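Local coordinates for protein D-aminoacyl-tRNA deacylase (Archaeoglobus fulgidus, PDB 1YQE) that probably hydrolyses D-aminoacyl-tRNAs to free tRNA and D-amino acids, using zinc, so that mischarged tRNAs are recycled, at residues A28-K33 and Y41-F46. Numbering follows the deposited sequence.
Sequences ADFEEK and YLSDEF
Phe30 drives its ring edge into the face of Phe46: CZ of Phe30 lies 3.4 Å from CZ of Phe46, and the planes meet at 68° in a T-shaped pair. One face of the Phe30 ring is covered by Ser43, whose CB sits 3.7 Å from the ring centroid, almost on the normal, in a CH-pi contact, while OG lies over the rim. With chi1 at 69°, between the backbone N and the carbonyl carbon, Ser43 OG donates to Phe46 O at 2.7 Å, in the carbonyl plane and on a lone pair; it also accepts a weak bond from Glu45 N. Ser43 thus ties together the turn that carries Phe46 while packing against Phe30. Phe46 also packs on Leu24 of helix 15-24 and on Leu178 and Ile181 of helix 167-182, whereas Phe30 rests on Leu25 and Ile48.

Toward the hairpin the backbones pair. Glu31 and Leu42 form an antiparallel hydrogen-bonded pair, in which Leu42 N reaches Glu31 O at 3.0 Å nearly straight and Glu31 N returns a more bent bond to Leu42 O. The same Leu42 carbonyl receives a CA-H...O contact from Phe30. Exposed Glu32 runs extended alongside buried Tyr41, its CG over one ring face, while its carboxylate forms a salt bridge with Lys39 and Tyr41 OH bonds to Glu50.

The solvent side is looser. Lys33 CD lies 3.8 Å from Leu42 CD1, the two side chains crossing at about a right angle. A water takes a hydrogen bond from Asp44 N and gives one to Asp29 O, joining the backbones of two exposed aspartates. Side-chain packing and this water bridge thus carry the contact past the last backbone pair, at the open end of the antiparallel beta hairpin of strands 31-35 and 38-42, with 31-35 the outermost strand of the mixed sheet within the chain.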
loop_
_atom_site.group_PDB
_atom_site.type_symbol
_atom_site.label_atom_id
_atom_site.label_comp_id
_atom_site.label_asym_id
_atom_site.label_seq_id
_atom_site.Cartn_x
_atom_site.Cartn_y
_atom_site.Cartn_z
ATOM N N ALA A 28 7.623 13.292 17.219
ATOM C CA ALA A 28 6.736 13.511 18.357
ATOM C C ALA A 28 7.356 12.980 19.645
ATOM O O ALA A 28 8.384 12.305 19.619
ATOM C CB ALA A 28 5.392 12.838 18.109
ATOM N N ASP A 29 6.720 13.291 20.769
ATOM C CA ASP A 29 7.199 12.848 22.072
ATOM C C ASP A 29 6.668 11.445 22.327
ATOM O O ASP A 29 5.521 11.272 22.730
ATOM C CB ASP A 29 6.704 13.805 23.160
ATOM C CG ASP A 29 7.375 13.565 24.502
ATOM O OD1 ASP A 29 6.975 14.222 25.488
ATOM O OD2 ASP A 29 8.304 12.730 24.572
ATOM N N PHE A 30 7.503 10.440 22.087
ATOM C CA PHE A 30 7.080 9.060 22.279
ATOM C C PHE A 30 7.498 8.444 23.605
ATOM O O PHE A 30 8.461 8.872 24.234
ATOM C CB PHE A 30 7.596 8.171 21.139
ATOM C CG PHE A 30 6.872 8.367 19.835
ATOM C CD1 PHE A 30 7.243 9.385 18.961
ATOM C CD2 PHE A 30 5.812 7.533 19.487
ATOM C CE1 PHE A 30 6.571 9.571 17.754
ATOM C CE2 PHE A 30 5.130 7.708 18.283
ATOM C CZ PHE A 30 5.512 8.731 17.413
ATOM N N GLU A 31 6.745 7.430 24.015
ATOM C CA GLU A 31 7.003 6.691 25.242
ATOM C C GLU A 31 6.911 5.213 24.881
ATOM O O GLU A 31 5.852 4.731 24.475
ATOM C CB GLU A 31 5.956 7.034 26.301
ATOM C CG GLU A 31 6.136 6.284 27.606
ATOM C CD GLU A 31 5.128 6.701 28.656
ATOM O OE1 GLU A 31 3.912 6.537 28.414
ATOM O OE2 GLU A 31 5.553 7.194 29.723
ATOM N N GLU A 32 8.021 4.496 25.017
ATOM C CA GLU A 32 8.043 3.081 24.681
ATOM C C GLU A 32 7.433 2.197 25.760
ATOM O O GLU A 32 7.594 2.447 26.954
ATOM C CB GLU A 32 9.473 2.610 24.408
ATOM C CG GLU A 32 9.535 1.182 23.894
ATOM C CD GLU A 32 10.935 0.613 23.882
ATOM O OE1 GLU A 32 11.837 1.237 23.284
ATOM O OE2 GLU A 32 11.130 -0.470 24.472
ATOM N N LYS A 33 6.730 1.162 25.320
ATOM C CA LYS A 33 6.100 0.202 26.216
ATOM C C LYS A 33 6.187 -1.165 25.562
ATOM O O LYS A 33 5.877 -1.316 24.383
ATOM C CB LYS A 33 4.628 0.548 26.453
ATOM C CG LYS A 33 4.393 1.781 27.303
ATOM C CD LYS A 33 2.910 1.934 27.615
ATOM C CE LYS A 33 2.645 3.125 28.522
ATOM N NZ LYS A 33 1.202 3.225 28.875
ATOM N N TYR A 41 5.373 2.262 20.758
ATOM C CA TYR A 41 5.833 3.621 20.997
ATOM C C TYR A 41 4.590 4.484 20.880
ATOM O O TYR A 41 3.962 4.538 19.821
ATOM C CB TYR A 41 6.880 4.035 19.960
ATOM C CG TYR A 41 8.091 3.127 19.921
ATOM C CD1 TYR A 41 8.053 1.909 19.241
ATOM C CD2 TYR A 41 9.268 3.471 20.585
ATOM C CE1 TYR A 41 9.154 1.055 19.225
ATOM C CE2 TYR A 41 10.377 2.623 20.577
ATOM C CZ TYR A 41 10.312 1.417 19.895
ATOM O OH TYR A 41 11.398 0.569 19.879
ATOM N N LEU A 42 4.233 5.154 21.971
ATOM C CA LEU A 42 3.033 5.976 21.996
ATOM C C LEU A 42 3.276 7.476 22.070
ATOM O O LEU A 42 4.250 7.940 22.663
ATOM C CB LEU A 42 2.160 5.563 23.179
ATOM C CG LEU A 42 1.914 4.063 23.340
ATOM C CD1 LEU A 42 1.279 3.790 24.695
ATOM C CD2 LEU A 42 1.032 3.571 22.209
ATOM N N SER A 43 2.358 8.221 21.465
ATOM C CA SER A 43 2.393 9.675 21.448
ATOM C C SER A 43 0.963 10.111 21.168
ATOM O O SER A 43 0.098 9.270 20.918
ATOM C CB SER A 43 3.327 10.187 20.348
ATOM O OG SER A 43 2.800 9.926 19.061
ATOM N N ASP A 44 0.706 11.413 21.212
ATOM C CA ASP A 44 -0.637 11.917 20.950
ATOM C C ASP A 44 -0.828 12.225 19.467
ATOM O O ASP A 44 -1.876 12.721 19.058
ATOM C CB ASP A 44 -0.902 13.180 21.773
ATOM C CG ASP A 44 0.165 14.233 21.583
ATOM O OD1 ASP A 44 0.539 14.504 20.422
ATOM O OD2 ASP A 44 0.629 14.799 22.595
ATOM N N GLU A 45 0.192 11.931 18.668
ATOM C CA GLU A 45 0.141 12.179 17.232
ATOM C C GLU A 45 -0.217 10.877 16.514
ATOM O O GLU A 45 -1.275 10.763 15.896
ATOM C CB GLU A 45 1.501 12.690 16.747
ATOM C CG GLU A 45 1.497 13.279 15.344
ATOM C CD GLU A 45 0.707 14.574 15.255
ATOM O OE1 GLU A 45 0.579 15.114 14.135
ATOM O OE2 GLU A 45 0.218 15.054 16.303
ATOM N N PHE A 46 0.677 9.899 16.601
ATOM C CA PHE A 46 0.450 8.603 15.976
ATOM C C PHE A 46 1.166 7.520 16.780
ATOM O O PHE A 46 1.891 7.822 17.723
ATOM C CB PHE A 46 0.932 8.623 14.518
ATOM C CG PHE A 46 2.399 8.887 14.358
ATOM C CD1 PHE A 46 3.300 7.833 14.239
ATOM C CD2 PHE A 46 2.886 10.192 14.321
ATOM C CE1 PHE A 46 4.666 8.073 14.084
ATOM C CE2 PHE A 46 4.247 10.443 14.166
ATOM C CZ PHE A 46 5.142 9.380 14.046
HETATM O O HOH W 1 3.209 12.791 22.504
#